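Local coordinates for uncharacterized protein (Escherichia coli UMEA 3162-1, PDB 4X5M), which mediates transmembrane sugar transport down a concentration gradient as a homodimer, probably by rocking movements that open its central cavity to alternate sides of the membrane, at residues A[4-7]-A[8-11]; A[35-38]-A[39-43]; A[45-48]-A[49-53]; A[61-64]-A[65-69]; A[68-71]-A[72-76]. All coordinates share one frame; numbering follows the deposited sequence.

Contact 1: A[4-7]-A[8-11]; sequences ILLT and GLFA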
# COMPACT_ATOMS: atom_id res chain seq x y z
N ILE A 4 2.80 -21.23 5.37
CA ILE A 4 3.48 -20.13 4.71
C ILE A 4 2.50 -19.35 3.83
O ILE A 4 2.59 -18.13 3.72
CB ILE A 4 4.71 -20.61 3.88
CG1 ILE A 4 4.30 -21.17 2.51
CG2 ILE A 4 5.50 -21.65 4.65
CD1 ILE A 4 4.70 -20.30 1.34
N LEU A 5 1.53 -20.05 3.25
CA LEU A 5 0.50 -19.39 2.45
C LEU A 5 -0.45 -18.63 3.36
O LEU A 5 -0.89 -17.52 3.03
CB LEU A 5 -0.28 -20.40 1.60
CG LEU A 5 -1.49 -19.86 0.84
CD1 LEU A 5 -1.09 -18.74 -0.11
CD2 LEU A 5 -2.20 -20.97 0.08
N LEU A 6 -0.75 -19.23 4.50
CA LEU A 6 -1.58 -18.59 5.52
C LEU A 6 -0.93 -17.31 6.02
O LEU A 6 -1.62 -16.35 6.37
CB LEU A 6 -1.81 -19.55 6.69
CG LEU A 6 -3.19 -20.22 6.78
CD1 LEU A 6 -3.79 -20.43 5.40
CD2 LEU A 6 -3.09 -21.54 7.53
N THR A 7 0.40 -17.29 6.04
CA THR A 7 1.15 -16.10 6.44
C THR A 7 0.93 -14.96 5.45
O THR A 7 0.73 -13.81 5.83
CB THR A 7 2.66 -16.39 6.57
OG1 THR A 7 2.86 -17.50 7.46
CG2 THR A 7 3.40 -15.17 7.10
N GLY A 8 0.97 -15.30 4.16
CA GLY A 8 0.76 -14.32 3.11
C GLY A 8 -0.66 -13.78 3.12
O GLY A 8 -0.87 -12.58 2.94
N LEU A 9 -1.63 -14.67 3.32
CA LEU A 9 -3.03 -14.27 3.41
C LEU A 9 -3.26 -13.42 4.65
O LEU A 9 -4.05 -12.47 4.64
CB LEU A 9 -3.94 -15.50 3.42
CG LEU A 9 -3.87 -16.37 2.17
CD1 LEU A 9 -4.74 -17.61 2.33
CD2 LEU A 9 -4.29 -15.57 0.95
N PHE A 10 -2.56 -13.77 5.73
CA PHE A 10 -2.57 -12.99 6.96
C PHE A 10 -2.05 -11.59 6.68
O PHE A 10 -2.64 -10.59 7.11
CB PHE A 10 -1.72 -13.68 8.03
CG PHE A 10 -1.79 -13.04 9.39
CD1 PHE A 10 -2.79 -13.37 10.28
CD2 PHE A 10 -0.82 -12.12 9.79
CE1 PHE A 10 -2.85 -12.79 11.53
CE2 PHE A 10 -0.88 -11.54 11.04
CZ PHE A 10 -1.89 -11.87 11.91
N ALA A 11 -0.95 -11.52 5.94
CA ALA A 11 -0.35 -10.25 5.55
C ALA A 11 -1.26 -9.48 4.61
O ALA A 11 -1.46 -8.27 4.78
CB ALA A 11 1.00 -10.50 4.88
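Phe10 N donates to Leu6 O at 2.8 Å, and Ala11 N to Thr7 O at the same length. With Leu9 N to Leu5 O and the longer Gly8 N to Ile4 O, at 3.3 Å, they form the i to i+4 backbone bonding of an alpha helix. This is the start of helix 3-17, the first part of the first transmembrane span of the SemiSWEET protomer. Thr7 OG1 turns back up the chain and bonds Thr3 O, so the hydroxyl is satisfied within the helix. Gly8 is buried, and Ala61 of helix 60-86 packs against its backbone. Thr7, Phe10 and Ala11 lie on Ser49 of the second subunit, so this side of the helix belongs to the dimer interface. The leucines make another surface. Leu9 CG stands beside its own backbone N (chi1 -62°), which carries the side chain back over the preceding turn, with CG 3.3 Å from Leu5 O. There Leu9 CD1 meets two leucines at van der Waals range. Leu6 CD1 lies 4.3 Å from Leu9 CD1. Leu5 offers its branch carbon instead, with Leu5 CG 4.2 Å from Leu9 CD1.

Contact 2: A[35-38]-A[39-43]; sequences ISVV and MYIMF. With OLB ((2S)-2,3-dihydroxypropyl (9Z)-octadec-9-enoate), chain G.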
# COMPACT_ATOMS: atom_id res chain seq x y z
N ILE A 35 -6.15 14.21 -3.77
CA ILE A 35 -5.72 13.01 -4.48
C ILE A 35 -4.97 13.35 -5.76
O ILE A 35 -5.48 14.07 -6.62
CB ILE A 35 -6.93 12.11 -4.84
CG1 ILE A 35 -7.61 11.62 -3.57
CG2 ILE A 35 -6.48 10.94 -5.70
CD1 ILE A 35 -8.79 10.71 -3.82
N SER A 36 -3.75 12.84 -5.88
CA SER A 36 -2.93 13.07 -7.06
C SER A 36 -3.20 12.01 -8.13
O SER A 36 -3.08 10.81 -7.88
CB SER A 36 -1.45 13.07 -6.71
OG SER A 36 -0.64 12.96 -7.87
N VAL A 37 -3.56 12.48 -9.32
CA VAL A 37 -3.79 11.59 -10.46
C VAL A 37 -2.51 10.82 -10.81
O VAL A 37 -2.55 9.61 -11.03
CB VAL A 37 -4.27 12.37 -11.69
CG1 VAL A 37 -4.36 11.46 -12.91
CG2 VAL A 37 -5.62 13.02 -11.41
N VAL A 38 -1.39 11.53 -10.84
CA VAL A 38 -0.10 10.93 -11.18
C VAL A 38 0.29 9.82 -10.21
O VAL A 38 0.74 8.75 -10.62
CB VAL A 38 1.02 11.99 -11.20
CG1 VAL A 38 2.38 11.33 -11.37
CG2 VAL A 38 0.77 13.00 -12.31
N MET A 39 0.11 10.07 -8.91
CA MET A 39 0.45 9.08 -7.89
C MET A 39 -0.39 7.81 -8.03
O MET A 39 0.12 6.71 -7.86
CB MET A 39 0.30 9.67 -6.49
CG MET A 39 1.32 10.75 -6.15
SD MET A 39 1.55 10.99 -4.37
CE MET A 39 -0.12 11.40 -3.85
N TYR A 40 -1.67 7.97 -8.34
CA TYR A 40 -2.56 6.82 -8.47
C TYR A 40 -2.28 6.03 -9.75
O TYR A 40 -2.42 4.81 -9.76
CB TYR A 40 -4.02 7.26 -8.42
CG TYR A 40 -4.65 7.04 -7.06
CD1 TYR A 40 -4.47 7.95 -6.04
CD2 TYR A 40 -5.41 5.90 -6.81
CE1 TYR A 40 -5.03 7.75 -4.79
CE2 TYR A 40 -5.98 5.69 -5.57
CZ TYR A 40 -5.79 6.61 -4.56
OH TYR A 40 -6.35 6.41 -3.32
N ILE A 41 -1.89 6.72 -10.81
CA ILE A 41 -1.52 6.05 -12.05
C ILE A 41 -0.24 5.25 -11.84
O ILE A 41 -0.14 4.11 -12.30
CB ILE A 41 -1.33 7.06 -13.21
CG1 ILE A 41 -2.66 7.71 -13.57
CG2 ILE A 41 -0.74 6.37 -14.43
CD1 ILE A 41 -2.57 8.70 -14.71
N MET A 42 0.72 5.84 -11.14
CA MET A 42 1.94 5.13 -10.76
C MET A 42 1.61 3.93 -9.89
O MET A 42 2.15 2.84 -10.08
CB MET A 42 2.90 6.06 -10.03
CG MET A 42 3.71 6.98 -10.92
SD MET A 42 4.95 7.88 -9.96
CE MET A 42 5.77 6.53 -9.13
N PHE A 43 0.72 4.14 -8.92
CA PHE A 43 0.31 3.09 -7.99
C PHE A 43 -0.36 1.93 -8.72
O PHE A 43 -0.03 0.77 -8.48
CB PHE A 43 -0.63 3.66 -6.93
CG PHE A 43 -1.03 2.67 -5.88
CD1 PHE A 43 -0.10 2.19 -4.97
CD2 PHE A 43 -2.34 2.23 -5.78
CE1 PHE A 43 -0.47 1.28 -4.00
CE2 PHE A 43 -2.72 1.33 -4.81
CZ PHE A 43 -1.78 0.85 -3.91
C1 OLB G . 0.13 -3.88 -2.59
C2 OLB G . -0.68 -3.02 -1.65
C3 OLB G . -0.31 -1.58 -1.88
C4 OLB G . 0.00 -0.89 -0.57
C5 OLB G . 1.13 0.11 -0.77
O19 OLB G . 0.52 -3.42 -3.65
O20 OLB G . 0.46 -5.20 -2.24
C21 OLB G . 1.61 -5.69 -2.88
C22 OLB G . 2.05 -6.96 -2.20
O23 OLB G . 1.72 -8.06 -3.02
C24 OLB G . 3.54 -6.92 -1.99
O25 OLB G . 3.81 -6.45 -0.69
C6 OLB G . 1.54 0.80 0.52
C7 OLB G . 0.42 1.69 1.02
C8 OLB G . 0.80 3.17 1.04
C9 OLB G . 1.38 3.59 2.38
C10 OLB G . 0.64 4.02 3.42
C11 OLB G . -0.87 4.14 3.32
C12 OLB G . -1.26 5.50 2.77
C13 OLB G . -2.30 5.26 1.70
C14 OLB G . -2.31 6.38 0.68
C15 OLB G . -3.33 6.03 -0.38
C16 OLB G . -2.90 4.74 -1.05
C17 OLB G . -4.10 3.86 -1.29
C18 OLB G . -3.69 2.42 -1.07
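Val37 O accepts from Ile41 N and Val38 O from Met42 N, both at 3.0 Å, regular backbone bonds at the start of helix 37-57. Just ahead of them, Ser36 OG accepts from Met39 N at 3.2 Å, and the N-H points almost straight at it (167°). This is an N-cap: Ser36 stands just before the helix, and its hydroxyl takes up an amide of the first turn. OG lies anti to the residue's own backbone N (chi1 166°), which swings it over the start of the helix. Ser36 O is used as well, by Tyr40 N. Met39 folds back over the cap. Its chain bends at the sulfur (chi3 -58°), and the terminal methyl CE comes to 3.6 Å from Ser36 CB. With an alanine in place of Ser36, Met39 N would probably lose its capping acceptor and the first turn could fray. Ile35, still in the loop, brings CG2 obliquely to the Tyr40 ring, 3.6 Å from CD1. Val37 and Ile41 run side by side, pointing the same way, with Val37 CG1 3.7 Å from Ile41 CD1. Further on, Phe43 turns its ring edge to the bound monoolein, with CZ 3.5 Å from lipid atom C3. Tyr40 and Phe43 each meet Phe19 of the second subunit edge to face. Within the chain, helix 60-86 lies alongside, where Thr80 receives Ile35, Val76 receives Tyr40 and Thr69 receives Phe43.

Contact 3: A[45-48]-A[49-53]; sequences TGVI and SWIAY. With OLB ((2S)-2,3-dihydroxypropyl (9Z)-octadec-9-enoate), chain G.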
# COMPACT_ATOMS: atom_id res chain seq x y z
N THR A 45 -0.13 1.21 -11.88
CA THR A 45 0.86 0.59 -12.76
C THR A 45 1.60 -0.52 -12.01
O THR A 45 1.83 -1.60 -12.54
CB THR A 45 1.88 1.62 -13.29
OG1 THR A 45 1.20 2.59 -14.09
CG2 THR A 45 2.95 0.94 -14.12
N GLY A 46 1.95 -0.24 -10.76
CA GLY A 46 2.62 -1.22 -9.92
C GLY A 46 1.70 -2.35 -9.52
O GLY A 46 2.12 -3.51 -9.48
N VAL A 47 0.44 -2.03 -9.22
CA VAL A 47 -0.55 -3.03 -8.83
C VAL A 47 -0.75 -4.05 -9.94
O VAL A 47 -0.77 -5.26 -9.69
CB VAL A 47 -1.91 -2.38 -8.48
CG1 VAL A 47 -2.99 -3.44 -8.34
CG2 VAL A 47 -1.79 -1.57 -7.20
N ILE A 48 -0.91 -3.56 -11.17
CA ILE A 48 -1.03 -4.43 -12.34
C ILE A 48 0.20 -5.32 -12.48
O ILE A 48 0.09 -6.51 -12.77
CB ILE A 48 -1.22 -3.60 -13.63
CG1 ILE A 48 -2.54 -2.83 -13.58
CG2 ILE A 48 -1.18 -4.50 -14.85
CD1 ILE A 48 -3.76 -3.70 -13.40
N SER A 49 1.37 -4.74 -12.25
CA SER A 49 2.63 -5.48 -12.35
C SER A 49 2.74 -6.55 -11.26
O SER A 49 3.29 -7.62 -11.50
CB SER A 49 3.82 -4.52 -12.28
OG SER A 49 3.77 -3.57 -13.34
N TRP A 50 2.23 -6.25 -10.07
CA TRP A 50 2.19 -7.24 -9.00
C TRP A 50 1.31 -8.42 -9.38
O TRP A 50 1.63 -9.57 -9.07
CB TRP A 50 1.67 -6.62 -7.69
CG TRP A 50 2.69 -5.88 -6.89
CD1 TRP A 50 2.69 -4.55 -6.59
CD2 TRP A 50 3.86 -6.43 -6.26
NE1 TRP A 50 3.79 -4.23 -5.83
CE2 TRP A 50 4.52 -5.37 -5.61
CE3 TRP A 50 4.42 -7.71 -6.19
CZ2 TRP A 50 5.71 -5.54 -4.90
CZ3 TRP A 50 5.59 -7.89 -5.48
CH2 TRP A 50 6.23 -6.81 -4.85
N ILE A 51 0.20 -8.13 -10.05
CA ILE A 51 -0.72 -9.17 -10.50
C ILE A 51 -0.03 -10.09 -11.50
O ILE A 51 -0.15 -11.31 -11.41
CB ILE A 51 -1.99 -8.56 -11.13
CG1 ILE A 51 -2.78 -7.79 -10.07
CG2 ILE A 51 -2.86 -9.65 -11.74
CD1 ILE A 51 -4.06 -7.16 -10.59
N ALA A 52 0.69 -9.50 -12.45
CA ALA A 52 1.48 -10.27 -13.39
C ALA A 52 2.53 -11.09 -12.65
O ALA A 52 2.76 -12.26 -12.96
CB ALA A 52 2.14 -9.36 -14.41
N TYR A 53 3.16 -10.45 -11.67
CA TYR A 53 4.17 -11.11 -10.84
C TYR A 53 3.57 -12.27 -10.05
O TYR A 53 4.15 -13.35 -9.99
CB TYR A 53 4.81 -10.10 -9.88
CG TYR A 53 5.96 -10.66 -9.07
CD1 TYR A 53 7.13 -11.07 -9.69
CD2 TYR A 53 5.87 -10.77 -7.69
CE1 TYR A 53 8.18 -11.57 -8.96
CE2 TYR A 53 6.93 -11.27 -6.95
CZ TYR A 53 8.08 -11.67 -7.59
OH TYR A 53 9.14 -12.18 -6.87
C1 OLB G . 0.13 -3.88 -2.59
C2 OLB G . -0.68 -3.02 -1.65
C3 OLB G . -0.31 -1.58 -1.88
C4 OLB G . 0.00 -0.89 -0.57
C5 OLB G . 1.13 0.11 -0.77
O19 OLB G . 0.52 -3.42 -3.65
O20 OLB G . 0.46 -5.20 -2.24
C21 OLB G . 1.61 -5.69 -2.88
C22 OLB G . 2.05 -6.96 -2.20
O23 OLB G . 1.72 -8.06 -3.02
C24 OLB G . 3.54 -6.92 -1.99
O25 OLB G . 3.81 -6.45 -0.69
C6 OLB G . 1.54 0.80 0.52
C7 OLB G . 0.42 1.69 1.02
C8 OLB G . 0.80 3.17 1.04
C9 OLB G . 1.38 3.59 2.38
C10 OLB G . 0.64 4.02 3.42
C11 OLB G . -0.87 4.14 3.32
C12 OLB G . -1.26 5.50 2.77
C13 OLB G . -2.30 5.26 1.70
C14 OLB G . -2.31 6.38 0.68
C15 OLB G . -3.33 6.03 -0.38
C16 OLB G . -2.90 4.74 -1.05
C17 OLB G . -4.10 3.86 -1.29
C18 OLB G . -3.69 2.42 -1.07
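Residues 45-48 and 49-53 are successive turns of helix 37-57, joined by regular i to i+4 bonds such as Trp50 N to Gly46 O at 2.8 Å. Thr45 O takes two donors from one residue. Thr45 O accepts from Ser49 N at 3.2 Å and from Ser49 OG at 2.9 Å, from opposite faces of its plane. OG sits beside its own backbone N (chi1 -60°), where it can bend back to that carbonyl, and the buried hydroxyl is satisfied within the helix. Trp50 CD1 lies 3.1 Å from Gly46 O, so the pyrrole side of the indole rests close to the glycine turn. One face of the indole is covered by the glycerol end of the bound monoolein, whose atom C24 stands 3.8 Å above the plane, offset toward the rim. Trp50 NE1 bonds Thr15 OG1 of the second subunit, which helps fix the ring's rotation. Ile51 points to another side, onto Leu63 of helix 60-86, and its CG1 lies 3.3 Å from Val47 O. Tyr53 OH bonds Asp59 of the second subunit. A tryptophan laid flat against a bound polar head, beside Asn66, is consistent with the central sugar pocket of a SemiSWEET dimer, here filled by lipid.

Contact 4: A[61-64]-A[65-69]; sequences AVLI and ANIVT. With OLB ((2S)-2,3-dihydroxypropyl (9Z)-octadec-9-enoate), chain G; OLA (oleic acid), chain F.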
# COMPACT_ATOMS: atom_id res chain seq x y z
N ALA A 61 -1.42 -15.12 -2.47
CA ALA A 61 -1.39 -14.07 -1.46
C ALA A 61 -1.13 -12.72 -2.12
O ALA A 61 -1.85 -11.75 -1.87
CB ALA A 61 -0.33 -14.36 -0.41
N VAL A 62 -0.11 -12.67 -2.97
CA VAL A 62 0.21 -11.46 -3.72
C VAL A 62 -0.92 -11.12 -4.68
O VAL A 62 -1.29 -9.95 -4.83
CB VAL A 62 1.54 -11.62 -4.50
CG1 VAL A 62 1.74 -10.47 -5.47
CG2 VAL A 62 2.71 -11.73 -3.54
N LEU A 63 -1.47 -12.15 -5.32
CA LEU A 63 -2.55 -11.98 -6.28
C LEU A 63 -3.79 -11.32 -5.68
O LEU A 63 -4.20 -10.26 -6.13
CB LEU A 63 -2.93 -13.33 -6.89
CG LEU A 63 -2.33 -13.65 -8.26
CD1 LEU A 63 -2.81 -15.00 -8.76
CD2 LEU A 63 -2.69 -12.55 -9.25
N ILE A 64 -4.37 -11.96 -4.67
CA ILE A 64 -5.62 -11.47 -4.09
C ILE A 64 -5.44 -10.11 -3.42
O ILE A 64 -6.37 -9.31 -3.38
CB ILE A 64 -6.21 -12.49 -3.07
CG1 ILE A 64 -7.66 -12.13 -2.74
CG2 ILE A 64 -5.36 -12.57 -1.81
CD1 ILE A 64 -8.31 -13.07 -1.75
N ALA A 65 -4.24 -9.85 -2.90
CA ALA A 65 -3.96 -8.58 -2.25
C ALA A 65 -4.07 -7.42 -3.23
O ALA A 65 -4.69 -6.40 -2.94
CB ALA A 65 -2.57 -8.60 -1.62
N ASN A 66 -3.49 -7.60 -4.41
CA ASN A 66 -3.45 -6.55 -5.42
C ASN A 66 -4.71 -6.48 -6.28
O ASN A 66 -5.03 -5.43 -6.82
CB ASN A 66 -2.22 -6.73 -6.31
CG ASN A 66 -0.93 -6.39 -5.59
OD1 ASN A 66 -0.52 -5.23 -5.55
ND2 ASN A 66 -0.28 -7.40 -5.02
N ILE A 67 -5.42 -7.60 -6.40
CA ILE A 67 -6.68 -7.59 -7.12
C ILE A 67 -7.71 -6.79 -6.34
O ILE A 67 -8.43 -5.96 -6.90
CB ILE A 67 -7.21 -9.02 -7.38
CG1 ILE A 67 -6.34 -9.73 -8.42
CG2 ILE A 67 -8.65 -8.98 -7.87
CD1 ILE A 67 -6.70 -11.18 -8.65
N VAL A 68 -7.78 -7.03 -5.03
CA VAL A 68 -8.66 -6.26 -4.16
C VAL A 68 -8.24 -4.79 -4.14
O VAL A 68 -9.09 -3.89 -4.19
CB VAL A 68 -8.67 -6.81 -2.72
CG1 VAL A 68 -9.50 -5.92 -1.81
CG2 VAL A 68 -9.21 -8.23 -2.69
N THR A 69 -6.94 -4.56 -4.09
CA THR A 69 -6.39 -3.20 -4.16
C THR A 69 -6.83 -2.52 -5.45
O THR A 69 -7.20 -1.34 -5.44
CB THR A 69 -4.85 -3.21 -4.09
OG1 THR A 69 -4.43 -3.77 -2.84
CG2 THR A 69 -4.30 -1.80 -4.21
C1 OLB G . 0.13 -3.88 -2.59
C2 OLB G . -0.68 -3.02 -1.65
C3 OLB G . -0.31 -1.58 -1.88
C4 OLB G . 0.00 -0.89 -0.57
C5 OLB G . 1.13 0.11 -0.77
O19 OLB G . 0.52 -3.42 -3.65
O20 OLB G . 0.46 -5.20 -2.24
C21 OLB G . 1.61 -5.69 -2.88
C22 OLB G . 2.05 -6.96 -2.20
O23 OLB G . 1.72 -8.06 -3.02
C24 OLB G . 3.54 -6.92 -1.99
O25 OLB G . 3.81 -6.45 -0.69
C6 OLB G . 1.54 0.80 0.52
C7 OLB G . 0.42 1.69 1.02
C8 OLB G . 0.80 3.17 1.04
C9 OLB G . 1.38 3.59 2.38
C10 OLB G . 0.64 4.02 3.42
C11 OLB G . -0.87 4.14 3.32
C12 OLB G . -1.26 5.50 2.77
C13 OLB G . -2.30 5.26 1.70
C14 OLB G . -2.31 6.38 0.68
C15 OLB G . -3.33 6.03 -0.38
C16 OLB G . -2.90 4.74 -1.05
C17 OLB G . -4.10 3.86 -1.29
C18 OLB G . -3.69 2.42 -1.07
C12 OLA F . -8.52 -15.16 4.41
C13 OLA F . -8.17 -13.69 4.42
C14 OLA F . -7.95 -13.22 2.99
C15 OLA F . -7.32 -11.85 3.00
C16 OLA F . -6.84 -11.52 1.61
C17 OLA F . -7.77 -10.49 0.99
C18 OLA F . -7.18 -9.11 1.20
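Asn66 ND2 donates to Val62 O at 2.7 Å, nearly straight (169°), and the carbonyl lies close to the amide plane. Asn66 N bonds Val62 O too, at 3.2 Å and from the opposite face, so one carbonyl is gripped twice by one residue. The side chain gets there because CG stands beside the backbone N (chi1 -72°). ND2 also donates to the bound monoolein, reaching O23 at 2.9 Å. Asn66 OD1 lies 2.8 Å from O19, the lipid's ester carbonyl oxygen. One turn on, Thr69 OG1 and Thr69 N share Ala65 O in the same two-sided way, with the hydroxyl at 2.6 Å. Ordinary helix bonds make up the rest of the polar part, among them Ile67 N to Leu63 O.

The apolar contacts lie mostly on other sides of helix 60-86. Leu63 CD2 meets Ile67 CD1, and Ile64 CG1 meets Val68 CG2 at 4.2 Å. The end of Ile64 also touches an oleic acid tail, CD1 to C17 at 3.8 Å. Val62 instead runs beside Asn66 and brings CG1 to 3.4 Å from monoolein O23. Trp50 of helix 37-57 packs on Asn66.

The carboxamide is thus held by its own helix while it still offers polar atoms to a bound head group. This would suit a residue that meets sugar hydroxyls in the central cavity.

Contact 5: A[68-71]-A[72-76]; sequences VTLF and LAAPV. With OLA (oleic acid), chain E.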
# COMPACT_ATOMS: atom_id res chain seq x y z
N VAL A 68 -7.78 -7.03 -5.03
CA VAL A 68 -8.66 -6.26 -4.16
C VAL A 68 -8.24 -4.79 -4.14
O VAL A 68 -9.09 -3.89 -4.19
CB VAL A 68 -8.67 -6.81 -2.72
CG1 VAL A 68 -9.50 -5.92 -1.81
CG2 VAL A 68 -9.21 -8.23 -2.69
N THR A 69 -6.94 -4.56 -4.09
CA THR A 69 -6.39 -3.20 -4.16
C THR A 69 -6.83 -2.52 -5.45
O THR A 69 -7.20 -1.34 -5.44
CB THR A 69 -4.85 -3.21 -4.09
OG1 THR A 69 -4.43 -3.77 -2.84
CG2 THR A 69 -4.30 -1.80 -4.21
N LEU A 70 -6.81 -3.26 -6.55
CA LEU A 70 -7.23 -2.74 -7.84
C LEU A 70 -8.70 -2.32 -7.82
O LEU A 70 -9.06 -1.27 -8.35
CB LEU A 70 -7.00 -3.79 -8.94
CG LEU A 70 -7.45 -3.40 -10.35
CD1 LEU A 70 -6.67 -2.20 -10.86
CD2 LEU A 70 -7.31 -4.58 -11.30
N PHE A 71 -9.54 -3.14 -7.19
CA PHE A 71 -10.97 -2.85 -7.11
C PHE A 71 -11.27 -1.68 -6.17
O PHE A 71 -12.38 -1.15 -6.17
CB PHE A 71 -11.74 -4.09 -6.65
CG PHE A 71 -12.16 -5.00 -7.77
CD1 PHE A 71 -11.27 -5.89 -8.33
CD2 PHE A 71 -13.46 -4.95 -8.26
CE1 PHE A 71 -11.66 -6.73 -9.36
CE2 PHE A 71 -13.85 -5.78 -9.29
CZ PHE A 71 -12.96 -6.67 -9.84
N LEU A 72 -10.28 -1.29 -5.38
CA LEU A 72 -10.43 -0.15 -4.48
C LEU A 72 -9.80 1.11 -5.06
O LEU A 72 -10.34 2.20 -4.93
CB LEU A 72 -9.82 -0.47 -3.11
CG LEU A 72 -10.63 -1.38 -2.20
CD1 LEU A 72 -9.87 -1.68 -0.91
CD2 LEU A 72 -11.98 -0.76 -1.89
N ALA A 73 -8.65 0.94 -5.71
CA ALA A 73 -7.88 2.07 -6.23
C ALA A 73 -8.43 2.61 -7.54
O ALA A 73 -8.48 3.82 -7.75
CB ALA A 73 -6.42 1.67 -6.39
N ALA A 74 -8.83 1.71 -8.44
CA ALA A 74 -9.33 2.12 -9.75
C ALA A 74 -10.58 3.01 -9.68
O ALA A 74 -10.65 4.02 -10.38
CB ALA A 74 -9.61 0.89 -10.62
N PRO A 75 -11.58 2.64 -8.84
CA PRO A 75 -12.73 3.55 -8.74
C PRO A 75 -12.36 4.92 -8.19
O PRO A 75 -12.96 5.92 -8.58
CB PRO A 75 -13.68 2.81 -7.79
CG PRO A 75 -13.31 1.39 -7.93
CD PRO A 75 -11.82 1.39 -8.10
N VAL A 76 -11.39 4.97 -7.28
CA VAL A 76 -10.93 6.23 -6.71
C VAL A 76 -10.35 7.14 -7.80
O VAL A 76 -10.64 8.33 -7.84
CB VAL A 76 -9.87 6.00 -5.61
CG1 VAL A 76 -9.21 7.31 -5.22
CG2 VAL A 76 -10.51 5.34 -4.40
C1 OLA E . -4.40 -17.66 -11.88
O1 OLA E . -4.35 -18.00 -13.09
O2 OLA E . -3.54 -18.10 -11.07
C2 OLA E . -5.50 -16.74 -11.39
C3 OLA E . -5.14 -15.32 -11.74
C4 OLA E . -6.32 -14.62 -12.38
C5 OLA E . -5.80 -13.45 -13.19
C6 OLA E . -6.84 -12.36 -13.27
C7 OLA E . -6.21 -11.11 -13.86
C8 OLA E . -7.23 -10.00 -13.93
C9 OLA E . -7.17 -9.18 -12.67
C10 OLA E . -8.11 -8.24 -12.41
C11 OLA E . -9.25 -8.00 -13.38
C12 OLA E . -10.18 -6.96 -12.80
C13 OLA E . -11.39 -6.79 -13.70
C14 OLA E . -11.69 -5.32 -13.88
C15 OLA E . -11.77 -4.64 -12.53
C16 OLA E . -11.68 -3.14 -12.72
C17 OLA E . -11.59 -2.45 -11.38
C18 OLA E . -12.97 -2.37 -10.76
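Pro75 sets its ring against Phe71 O, with CG and CD each 3.2 Å from that oxygen. Having no N-H, it cannot make the usual i to i+4 bond to Phe71 O, and helix 60-86 kinks here.

The hydrogen bonds before the kink are uneven. Thr69 O accepts from Ala73 N at 2.7 Å, nearly along the C=O axis, and from Leu72 N at 3.1 Å, well above the carbonyl plane. The bond from Leu72 N to Val68 O is weak (122°). Ala74 N to Leu70 O, at 3.0 Å, is regular.

Within the helix the side chains meet at van der Waals range. Val68 CG1 and Leu72 CD1 stand 4.4 Å apart, and Leu70 CD1 and Ala74 CB are little closer. Leu72 turns to Ala20 and Pro75 to Ile27, both on helix 20-29, while Leu70 and Ala73 pack on Leu44 of helix 37-57.

Lipid covers the outer side. One face of the Phe71 ring carries the oleic acid tail, whose terminal atom C18 lies 3.6 Å above the plane near the rim. Leu70 CD2 and Ala74 CB touch the same chain.

If Pro75 gave way to an alanine, the ring packed on Phe71 O would be gone, and the restored N-H would probably lessen the kink.

The arrangement is that of a proline-kinked transmembrane helix, packed on its own bundle and partly covered by lipid.

Contacts 2 and 3 lie on helix 37-57, contacts 4 and 5 on helix 60-86, and contact 1 on helix 3-17. Contacts 3, 4 and 5 are buried, contact 1 is partly so, and contact 2 is a surface contact at a helix start. Contacts 3 and 4 meet directly, with Val47 CG1 3.2 Å from Asn66 O, and together they hold the monoolein head group. Contact 2 meets only the tail of that lipid. Contacts 1 to 4 all touch the second subunit. Contact 5 does not, and its chemistry is largely apolar. Contact 1 touches only contact 4, where Leu9 CD2 lies 4.2 Å from Ile64 CG2.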